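Long-range contacts in flavin-nucleotide-binding protein (Mycobacterium smegmatis, PDB 4YBN), which binds FAD and heme on a split beta-barrel related to that of pyridoxamine 5'-phosphate oxidase and probably acts as an oxidoreductase: residues Ile32-Ala38 / Ala79-Ala85; Val46-Ile50 / Trp69-Leu73; Phe108-Ile114 / Ala151-Ala155. All coordinates share one frame; numbering follows the deposited sequence.

Contact 1 (Ile32-Ala38 / Ala79-Ala85); sequences IPLATVA and AAVSVTA
T36, V37 and A38 pair with S82, V81 and A80 as neighbouring antiparallel strands in the buried centre of the split beta-barrel. The strand segments run at 151° to each other and come within 4.6 Å, axis to axis. T36 and S82 form a hydrogen-bonded pair, with T36 N to S82 O and S82 N to T36 O both 2.8 Å. A38 and A80 repeat this two-bond pattern two residues along, and between them V37 and V81 make the non-hydrogen-bonded pair. Toward I32 the chains part, and a water takes over: it accepts from T84 N, 2.9 Å away, and donates to L34 O, bridging the backbones where no direct bond closes the gap. A second water joins T36 OG1 to S82 O, so that this carbonyl receives both T36 N and the water. The T36 torsion (chi1 -63°) sets OG1 beside its own backbone N, on the side where that water lies.

A35, V37, V81 and V83 share one face of the sheet. A35 CB rests 3.8 Å from V81 CG1 and 4.0 Å from V83 CG2. Ahead of the strand, I32 CB and CG2 lie against V83 CG1, and I32 CD1 ends 3.7 Å from A85 CB. F48 and F52 of strand 44-55 and L29 of helix 22-29 also pack on this apolar face. On the other face the small residues T36, A38, A80 and S82 lie together, and A38 meets A38 of the second subunit. T84 OG1 is hydrogen-bonded to S104 OG, while L34 touches one FAD and T84 another. Direct two-bond pairs thus join the strands from T36 to A38; toward I32 they give way to the water bridge, with I32, V83 and A85 still packed together there.

Contact 2 (Val46-Ile50 / Trp69-Leu73); sequences VAFPI and WLRAL. With FAD (flavin-adenine dinucleotide), chain H.
F48 of the strand and W69 of the helix carry the contact through an offset stack: the phenyl ring and the six-membered ring of the indole lie nearly parallel, planes at 10°, with centroids 4.4 Å apart. F48 CG sits between its backbone N and carbonyl carbon (chi1 64°), which lays the ring against one face of the indole and alongside the W69 side chain. W69 CB adds a CH-pi contact, standing over the F48 face 4.1 Å from the ring centroid.

Aliphatic contacts flank the stack. L73 CD1 meets the F48 ring at its edge, 3.8 Å from CZ, and L70 CD2 touches I50 CD1 at 3.7 Å. Both leucines also reach I61 of strand 58-64 and L152 of strand 149-155, so the helix is seated on the sheet by a continuous apolar layer.

No hydrogen bond links the two segments directly; the polar bonds go to FAD instead. Its ribityl O2' donates to P49 O at 2.9 Å, and W69 N makes a weak, nearly straight bond of 3.4 Å to phosphate oxygen O2P. The diphosphate lies over the indole face opposite F48, near the first turn of helix 68-74, where the helix end would be expected to ease the negative charge. I50 CG1 approaches flavin C4X at 3.5 Å. S67 of the same chain and S162 and K164 of the second subunit supply further hydrogen bonds, making this a flavin site at the dimer interface, as is typical of split beta-barrel flavoproteins.

Contact 3 (Phe108-Ile114 / Ala151-Ala155); sequences FGTFEVI and ALALA
E112 and A153 form an antiparallel hydrogen-bonded pair, E112 N to A153 O 2.8 Å and A153 N to E112 O 2.9 Å, and I114 N extends the ladder to A151 O at 3.0 Å. Waters continue it at both ends: one links T110 O with A155 N, the other I114 O with A151 N.

The F111 ring lies across the strand from L152 and L154. Its CG stands anti to the carbonyl carbon (chi1 -78°), which turns the ring back over A153 and L154, so that L154 CB lies over one face, 3.8 Å from the centroid and 20° off the normal, a CH-pi contact. Beyond, L154 CD1 lies on the bare backbone of the corner at G109, 3.6 Å from G109 C; with no side chain there, the leucine methyl can come close against the main chain. In the non-hydrogen-bonded pair, V113 CG2 touches L152 CD2 at 3.7 Å, while I114 CD1 reaches A153 CB at the same distance on the other face.

The chain bends at G109, leaving F108 beside FAD and against P45 of the second subunit. F111 and L154 pack on V81 of strand 78-91, L152 and F111 meet L73 of helix 68-74, and strand 149-155 lies between strands 110-113 and 58-64 of the sheet.

Overall arrangement
From the N terminus, strand 34-41 opens the loop that contact 1 closes at strand 78-91. Contact 2 lies wholly within that loop, setting helix 68-74 on strand 44-55, which itself borders strand 34-41 through bonds such as A35 O to I50 N. Contact 3 follows in series, crossing neither: its loop, mostly helical, begins after contact 1 has closed and returns at strand 149-155. All three meet around one apolar region, where V81 of contact 1 and L73 of contact 2 both touch F111 of contact 3. Together they tie the central strands, the FAD-side helix and the later edge strand 110-113 into one barrel.

Contact 1 (Ile32-Ala38 / Ala79-Ala85)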
loop_
_atom_site.group_PDB
_atom_site.type_symbol
_atom_site.label_atom_id
_atom_site.label_comp_id
_atom_site.label_asym_id
_atom_site.label_seq_id
_atom_site.Cartn_x
_atom_site.Cartn_y
_atom_site.Cartn_z
ATOM N N ILE A 32 2.224 8.662 4.015
ATOM C CA ILE A 32 1.674 7.299 4.097
ATOM C C ILE A 32 2.222 6.650 5.320
ATOM O O ILE A 32 3.422 6.622 5.445
ATOM C CB ILE A 32 2.131 6.479 2.850
ATOM C CG1 ILE A 32 1.688 7.191 1.551
ATOM C CG2 ILE A 32 1.567 5.060 2.885
ATOM C CD1 ILE A 32 0.185 7.268 1.407
ATOM N N PRO A 33 1.388 6.095 6.212
ATOM C CA PRO A 33 1.885 5.447 7.417
ATOM C C PRO A 33 2.186 3.944 7.309
ATOM O O PRO A 33 2.686 3.362 8.253
ATOM C CB PRO A 33 0.748 5.669 8.390
ATOM C CG PRO A 33 -0.433 5.593 7.560
ATOM C CD PRO A 33 -0.084 6.182 6.230
ATOM N N LEU A 34 1.898 3.336 6.161
ATOM C CA LEU A 34 2.085 1.913 5.967
ATOM C C LEU A 34 3.283 1.673 5.086
ATOM O O LEU A 34 3.456 2.319 4.043
ATOM C CB LEU A 34 0.829 1.315 5.357
ATOM C CG LEU A 34 0.886 0.009 4.585
ATOM C CD1 LEU A 34 1.210 -1.145 5.508
ATOM C CD2 LEU A 34 -0.448 -0.189 3.862
ATOM N N ALA A 35 4.126 0.737 5.503
ATOM C CA ALA A 35 5.204 0.263 4.661
ATOM C C ALA A 35 4.995 -1.248 4.431
ATOM O O ALA A 35 4.389 -1.948 5.267
ATOM C CB ALA A 35 6.543 0.488 5.373
ATOM N N THR A 36 5.522 -1.762 3.332
ATOM C CA THR A 36 5.555 -3.161 3.167
ATOM C C THR A 36 7.023 -3.506 3.214
ATOM O O THR A 36 7.786 -2.944 2.472
ATOM C CB THR A 36 4.907 -3.598 1.847
ATOM O OG1 THR A 36 3.534 -3.212 1.893
ATOM C CG2 THR A 36 4.980 -5.038 1.722
ATOM N N VAL A 37 7.366 -4.460 4.052
ATOM C CA VAL A 37 8.751 -4.851 4.274
ATOM C C VAL A 37 8.983 -6.255 3.723
ATOM O O VAL A 37 8.208 -7.141 3.940
ATOM C CB VAL A 37 9.083 -4.866 5.744
ATOM C CG1 VAL A 37 10.472 -5.447 5.983
ATOM C CG2 VAL A 37 8.976 -3.487 6.338
ATOM N N ALA A 38 10.012 -6.383 2.924
ATOM C CA ALA A 38 10.392 -7.638 2.293
ATOM C C ALA A 38 11.749 -8.081 2.826
ATOM O O ALA A 38 12.668 -7.249 2.985
ATOM C CB ALA A 38 10.486 -7.416 0.814
ATOM N N ALA A 79 16.776 -6.012 4.149
ATOM C CA ALA A 79 15.343 -5.747 3.945
ATOM C C ALA A 79 15.186 -4.836 2.790
ATOM O O ALA A 79 16.104 -4.058 2.442
ATOM C CB ALA A 79 14.797 -5.072 5.161
ATOM N N ALA A 80 14.009 -4.834 2.210
ATOM C CA ALA A 80 13.684 -3.802 1.270
ATOM C C ALA A 80 12.327 -3.259 1.741
ATOM O O ALA A 80 11.446 -4.041 2.083
ATOM C CB ALA A 80 13.666 -4.362 -0.154
ATOM N N VAL A 81 12.144 -1.943 1.752
ATOM C CA VAL A 81 10.973 -1.342 2.345
ATOM C C VAL A 81 10.265 -0.603 1.267
ATOM O O VAL A 81 10.882 0.236 0.607
ATOM C CB VAL A 81 11.366 -0.399 3.479
ATOM C CG1 VAL A 81 10.156 0.311 4.055
ATOM C CG2 VAL A 81 12.011 -1.172 4.584
ATOM N N SER A 82 8.977 -0.905 1.053
ATOM C CA SER A 82 8.222 -0.222 0.023
ATOM C C SER A 82 7.086 0.603 0.601
ATOM O O SER A 82 6.324 0.167 1.488
ATOM C CB SER A 82 7.692 -1.306 -1.002
ATOM O OG SER A 82 6.827 -0.718 -1.938
ATOM N N VAL A 83 7.001 1.836 0.114
ATOM C CA VAL A 83 5.991 2.805 0.573
ATOM C C VAL A 83 5.323 3.405 -0.636
ATOM O O VAL A 83 5.987 4.003 -1.482
ATOM C CB VAL A 83 6.570 3.943 1.475
ATOM C CG1 VAL A 83 5.448 4.866 1.950
ATOM C CG2 VAL A 83 7.258 3.290 2.680
ATOM N N THR A 84 3.996 3.294 -0.693
ATOM C CA THR A 84 3.238 3.632 -1.909
ATOM C C THR A 84 1.957 4.420 -1.596
ATOM O O THR A 84 1.204 4.108 -0.663
ATOM C CB THR A 84 2.908 2.293 -2.671
ATOM O OG1 THR A 84 4.140 1.712 -3.135
ATOM C CG2 THR A 84 2.066 2.540 -3.878
ATOM N N ALA A 85 1.791 5.482 -2.349
ATOM C CA ALA A 85 0.569 6.262 -2.412
ATOM C C ALA A 85 -0.077 6.119 -3.752
ATOM O O ALA A 85 0.506 6.450 -4.755
ATOM C CB ALA A 85 0.904 7.700 -2.179
HETATM O O HOH W 1 2.740 1.797 1.407
HETATM O O HOH W 2 3.306 -0.736 0.737
#

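Contact 2 (Val46-Ile50 / Trp69-Leu73)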
loop_
_atom_site.group_PDB
_atom_site.type_symbol
_atom_site.label_atom_id
_atom_site.label_comp_id
_atom_site.label_asym_id
_atom_site.label_seq_id
_atom_site.Cartn_x
_atom_site.Cartn_y
_atom_site.Cartn_z
ATOM N N VAL A 46 9.702 -13.040 1.797
ATOM C CA VAL A 46 8.568 -12.827 2.664
ATOM C C VAL A 46 8.258 -11.328 2.666
ATOM O O VAL A 46 9.160 -10.468 2.453
ATOM C CB VAL A 46 8.676 -13.385 4.086
ATOM C CG1 VAL A 46 9.204 -14.812 4.118
ATOM C CG2 VAL A 46 9.518 -12.509 4.938
ATOM N N ALA A 47 6.998 -11.007 2.810
ATOM C CA ALA A 47 6.585 -9.586 2.805
ATOM C C ALA A 47 5.482 -9.374 3.819
ATOM O O ALA A 47 4.628 -10.266 3.981
ATOM C CB ALA A 47 6.133 -9.186 1.451
ATOM N N PHE A 48 5.560 -8.261 4.579
ATOM C CA PHE A 48 4.534 -8.006 5.574
ATOM C C PHE A 48 4.346 -6.519 5.678
ATOM O O PHE A 48 5.245 -5.762 5.450
ATOM C CB PHE A 48 4.844 -8.641 6.907
ATOM C CG PHE A 48 6.077 -8.115 7.583
ATOM C CD1 PHE A 48 5.988 -7.082 8.473
ATOM C CD2 PHE A 48 7.293 -8.681 7.376
ATOM C CE1 PHE A 48 7.116 -6.589 9.159
ATOM C CE2 PHE A 48 8.434 -8.173 8.018
ATOM C CZ PHE A 48 8.342 -7.119 8.896
ATOM N N PRO A 49 3.147 -6.091 5.925
ATOM C CA PRO A 49 2.883 -4.724 6.116
ATOM C C PRO A 49 3.168 -4.279 7.525
ATOM O O PRO A 49 3.078 -5.082 8.505
ATOM C CB PRO A 49 1.352 -4.657 5.890
ATOM C CG PRO A 49 0.871 -5.956 6.290
ATOM C CD PRO A 49 1.942 -6.927 5.990
ATOM N N ILE A 50 3.486 -3.022 7.724
ATOM C CA ILE A 50 3.728 -2.535 9.087
ATOM C C ILE A 50 3.661 -1.035 9.131
ATOM O O ILE A 50 4.023 -0.351 8.170
ATOM C CB ILE A 50 5.122 -3.044 9.582
ATOM C CG1 ILE A 50 5.270 -2.790 11.076
ATOM C CG2 ILE A 50 6.199 -2.328 8.822
ATOM C CD1 ILE A 50 6.163 -3.676 11.917
ATOM N N TRP A 69 8.952 -12.171 12.526
ATOM C CA TRP A 69 9.335 -11.272 11.475
ATOM C C TRP A 69 10.208 -10.162 11.962
ATOM O O TRP A 69 11.299 -9.901 11.423
ATOM C CB TRP A 69 8.079 -10.638 10.960
ATOM C CG TRP A 69 7.445 -11.399 10.040
ATOM C CD1 TRP A 69 7.979 -12.422 9.302
ATOM C CD2 TRP A 69 6.118 -11.207 9.591
ATOM N NE1 TRP A 69 7.042 -12.883 8.420
ATOM C CE2 TRP A 69 5.889 -12.160 8.573
ATOM C CE3 TRP A 69 5.092 -10.319 9.943
ATOM C CZ2 TRP A 69 4.683 -12.270 7.916
ATOM C CZ3 TRP A 69 3.867 -10.438 9.277
ATOM C CH2 TRP A 69 3.687 -11.403 8.270
ATOM N N LEU A 70 9.750 -9.522 13.004
ATOM C CA LEU A 70 10.569 -8.434 13.587
ATOM C C LEU A 70 11.882 -8.954 14.154
ATOM O O LEU A 70 12.913 -8.296 13.995
ATOM C CB LEU A 70 9.778 -7.628 14.622
ATOM C CG LEU A 70 8.585 -6.905 13.994
ATOM C CD1 LEU A 70 7.853 -6.264 15.144
ATOM C CD2 LEU A 70 8.993 -5.832 13.000
ATOM N N ARG A 71 11.848 -10.123 14.796
ATOM C CA ARG A 71 13.090 -10.766 15.269
ATOM C C ARG A 71 14.089 -11.018 14.159
ATOM O O ARG A 71 15.276 -10.854 14.349
ATOM C CB ARG A 71 12.833 -12.101 15.982
ATOM C CG ARG A 71 12.423 -11.988 17.426
ATOM C CD ARG A 71 12.254 -13.387 18.007
ATOM N NE ARG A 71 11.602 -13.312 19.303
ATOM C CZ ARG A 71 11.431 -14.350 20.117
ATOM N NH1 ARG A 71 11.862 -15.559 19.760
ATOM N NH2 ARG A 71 10.832 -14.171 21.296
ATOM N N ALA A 72 13.613 -11.400 13.015
ATOM C CA ALA A 72 14.463 -11.669 11.862
ATOM C C ALA A 72 15.158 -10.414 11.439
ATOM O O ALA A 72 16.358 -10.384 11.227
ATOM C CB ALA A 72 13.651 -12.274 10.729
ATOM N N LEU A 73 14.444 -9.294 11.445
ATOM C CA LEU A 73 15.048 -8.048 11.122
ATOM C C LEU A 73 16.008 -7.570 12.200
ATOM O O LEU A 73 17.042 -7.007 11.896
ATOM C CB LEU A 73 13.963 -6.981 10.963
ATOM C CG LEU A 73 13.012 -7.165 9.748
ATOM C CD1 LEU A 73 11.909 -6.122 9.897
ATOM C CD2 LEU A 73 13.776 -6.929 8.471
HETATM P PA FAD H . 4.917 -14.489 11.264
HETATM O O1A FAD H . 4.720 -15.564 12.307
HETATM O O2A FAD H . 6.300 -13.914 11.068
HETATM O O5B FAD H . 4.443 -15.043 9.809
HETATM C C5B FAD H . 3.810 -16.302 9.586
HETATM C C4B FAD H . 2.830 -16.201 8.413
HETATM O O4B FAD H . 1.562 -15.655 8.838
HETATM C C3B FAD H . 3.263 -15.262 7.281
HETATM O O3B FAD H . 4.234 -15.743 6.339
HETATM C C2B FAD H . 1.964 -14.963 6.593
HETATM O O2B FAD H . 1.769 -16.003 5.651
HETATM C C1B FAD H . 0.954 -14.935 7.760
HETATM N N9A FAD H . 0.735 -13.489 8.087
HETATM C C8A FAD H . 1.269 -12.843 9.146
HETATM N N7A FAD H . 0.915 -11.524 9.145
HETATM C C5A FAD H . 0.144 -11.312 8.060
HETATM C C6A FAD H . -0.552 -10.145 7.484
HETATM N N6A FAD H . -0.458 -8.951 8.128
HETATM N N1A FAD H . -1.270 -10.374 6.335
HETATM C C2A FAD H . -1.387 -11.586 5.730
HETATM N N3A FAD H . -0.764 -12.657 6.211
HETATM C C4A FAD H . 0.012 -12.607 7.355
HETATM N N1 FAD H . 2.741 -5.169 13.394
HETATM C C2 FAD H . 3.522 -4.604 14.358
HETATM O O2 FAD H . 4.135 -5.428 15.081
HETATM N N3 FAD H . 3.615 -3.248 14.554
HETATM C C4 FAD H . 2.970 -2.373 13.739
HETATM O O4 FAD H . 3.020 -1.128 13.823
HETATM C C4X FAD H . 2.107 -2.922 12.659
HETATM N N5 FAD H . 1.416 -2.097 11.840
HETATM C C5X FAD H . 0.623 -2.609 10.857
HETATM C C6 FAD H . -0.065 -1.752 9.999
HETATM C C7 FAD H . -0.863 -2.245 8.980
HETATM C C7M FAD H . -1.605 -1.285 8.085
HETATM C C8 FAD H . -0.988 -3.709 8.810
HETATM C C8M FAD H . -1.806 -4.319 7.709
HETATM C C9 FAD H . -0.302 -4.560 9.637
HETATM C C9A FAD H . 0.506 -4.077 10.660
HETATM N N10 FAD H . 1.232 -4.959 11.498
HETATM C C10 FAD H . 2.024 -4.404 12.531
HETATM C "C1'" FAD H . 1.081 -6.420 11.362
HETATM C "C2'" FAD H . 2.176 -7.214 10.696
HETATM O "O2'" FAD H . 1.776 -7.507 9.353
HETATM C "C3'" FAD H . 2.351 -8.542 11.482
HETATM O "O3'" FAD H . 1.062 -9.228 11.613
HETATM C "C4'" FAD H . 3.117 -8.419 12.828
HETATM O "O4'" FAD H . 4.429 -7.834 12.654
HETATM C "C5'" FAD H . 3.319 -9.783 13.500
HETATM O "O5'" FAD H . 3.742 -10.759 12.529
HETATM P P FAD H . 4.163 -12.280 12.912
HETATM O O1P FAD H . 3.198 -12.783 13.961
HETATM O O2P FAD H . 5.663 -12.212 13.182
HETATM O O3P FAD H . 3.921 -13.229 11.598
#

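Contact 3 (Phe108-Ile114 / Ala151-Ala155)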
loop_
_atom_site.group_PDB
_atom_site.type_symbol
_atom_site.label_atom_id
_atom_site.label_comp_id
_atom_site.label_asym_id
_atom_site.label_seq_id
_atom_site.Cartn_x
_atom_site.Cartn_y
_atom_site.Cartn_z
ATOM N N PHE A 108 16.503 0.276 1.053
ATOM C CA PHE A 108 17.167 -1.029 1.216
ATOM C C PHE A 108 18.121 -0.848 2.364
ATOM O O PHE A 108 18.770 0.178 2.404
ATOM C CB PHE A 108 18.001 -1.283 -0.040
ATOM C CG PHE A 108 17.192 -1.396 -1.284
ATOM C CD1 PHE A 108 16.556 -2.603 -1.590
ATOM C CD2 PHE A 108 17.066 -0.329 -2.153
ATOM C CE1 PHE A 108 15.807 -2.753 -2.763
ATOM C CE2 PHE A 108 16.324 -0.453 -3.333
ATOM C CZ PHE A 108 15.699 -1.686 -3.628
ATOM N N GLY A 109 18.224 -1.832 3.227
ATOM C CA GLY A 109 19.291 -1.906 4.160
ATOM C C GLY A 109 18.951 -2.854 5.257
ATOM O O GLY A 109 18.035 -3.671 5.148
ATOM N N THR A 110 19.660 -2.684 6.358
ATOM C CA THR A 110 19.522 -3.528 7.523
ATOM C C THR A 110 19.001 -2.679 8.629
ATOM O O THR A 110 19.558 -1.633 8.944
ATOM C CB THR A 110 20.915 -4.178 7.861
ATOM O OG1 THR A 110 21.333 -4.898 6.714
ATOM C CG2 THR A 110 20.847 -5.103 9.007
ATOM N N PHE A 111 17.901 -3.103 9.211
ATOM C CA PHE A 111 17.400 -2.444 10.375
ATOM C C PHE A 111 18.341 -2.623 11.594
ATOM O O PHE A 111 18.910 -3.700 11.830
ATOM C CB PHE A 111 16.056 -2.935 10.744
ATOM C CG PHE A 111 14.953 -2.388 9.901
ATOM C CD1 PHE A 111 14.584 -3.025 8.771
ATOM C CD2 PHE A 111 14.199 -1.279 10.311
ATOM C CE1 PHE A 111 13.551 -2.573 8.003
ATOM C CE2 PHE A 111 13.175 -0.796 9.528
ATOM C CZ PHE A 111 12.838 -1.454 8.385
ATOM N N GLU A 112 18.530 -1.537 12.323
ATOM C CA GLU A 112 19.180 -1.617 13.612
ATOM C C GLU A 112 18.192 -1.586 14.765
ATOM O O GLU A 112 17.191 -0.821 14.764
ATOM C CB GLU A 112 20.286 -0.535 13.733
ATOM C CG GLU A 112 19.895 0.888 14.139
ATOM C CD GLU A 112 21.112 1.859 14.281
ATOM O OE1 GLU A 112 22.269 1.381 14.452
ATOM O OE2 GLU A 112 20.919 3.110 14.222
ATOM N N VAL A 113 18.455 -2.443 15.748
ATOM C CA VAL A 113 17.690 -2.493 16.989
ATOM C C VAL A 113 17.931 -1.227 17.768
ATOM O O VAL A 113 19.059 -0.891 18.047
ATOM C CB VAL A 113 18.063 -3.692 17.856
ATOM C CG1 VAL A 113 17.405 -3.616 19.239
ATOM C CG2 VAL A 113 17.625 -4.984 17.184
ATOM N N ILE A 114 16.881 -0.526 18.142
ATOM C CA ILE A 114 17.029 0.630 18.995
ATOM C C ILE A 114 17.352 0.113 20.392
ATOM O O ILE A 114 16.650 -0.746 20.958
ATOM C CB ILE A 114 15.731 1.500 19.042
ATOM C CG1 ILE A 114 15.376 2.044 17.649
ATOM C CG2 ILE A 114 15.874 2.700 19.980
ATOM C CD1 ILE A 114 16.550 2.597 16.935
ATOM N N ALA A 151 11.767 -1.966 18.821
ATOM C CA ALA A 151 11.803 -0.856 17.902
ATOM C C ALA A 151 12.999 -0.974 17.026
ATOM O O ALA A 151 14.066 -1.270 17.523
ATOM C CB ALA A 151 11.879 0.453 18.712
ATOM N N LEU A 152 12.849 -0.696 15.736
ATOM C CA LEU A 152 13.889 -0.851 14.749
ATOM C C LEU A 152 13.974 0.302 13.810
ATOM O O LEU A 152 12.939 0.875 13.465
ATOM C CB LEU A 152 13.607 -2.100 13.879
ATOM C CG LEU A 152 13.375 -3.393 14.662
ATOM C CD1 LEU A 152 12.703 -4.423 13.777
ATOM C CD2 LEU A 152 14.693 -3.933 15.114
ATOM N N ALA A 153 15.173 0.637 13.324
ATOM C CA ALA A 153 15.373 1.837 12.499
ATOM C C ALA A 153 16.241 1.525 11.322
ATOM O O ALA A 153 17.271 0.853 11.459
ATOM C CB ALA A 153 16.050 2.934 13.332
ATOM N N LEU A 154 15.782 1.941 10.166
ATOM C CA LEU A 154 16.523 1.845 8.943
ATOM C C LEU A 154 16.965 3.212 8.504
ATOM O O LEU A 154 16.164 4.119 8.373
ATOM C CB LEU A 154 15.595 1.223 7.888
ATOM C CG LEU A 154 16.135 1.088 6.463
ATOM C CD1 LEU A 154 17.158 -0.030 6.479
ATOM C CD2 LEU A 154 15.086 0.792 5.434
ATOM N N ALA A 155 18.263 3.349 8.270
ATOM C CA ALA A 155 18.888 4.597 7.852
ATOM C C ALA A 155 18.469 5.016 6.483
ATOM O O ALA A 155 18.495 4.227 5.573
ATOM C CB ALA A 155 20.432 4.477 7.905
HETATM O O HOH W 3 19.879 1.131 8.719
HETATM O O HOH W 4 14.219 -2.138 20.491
#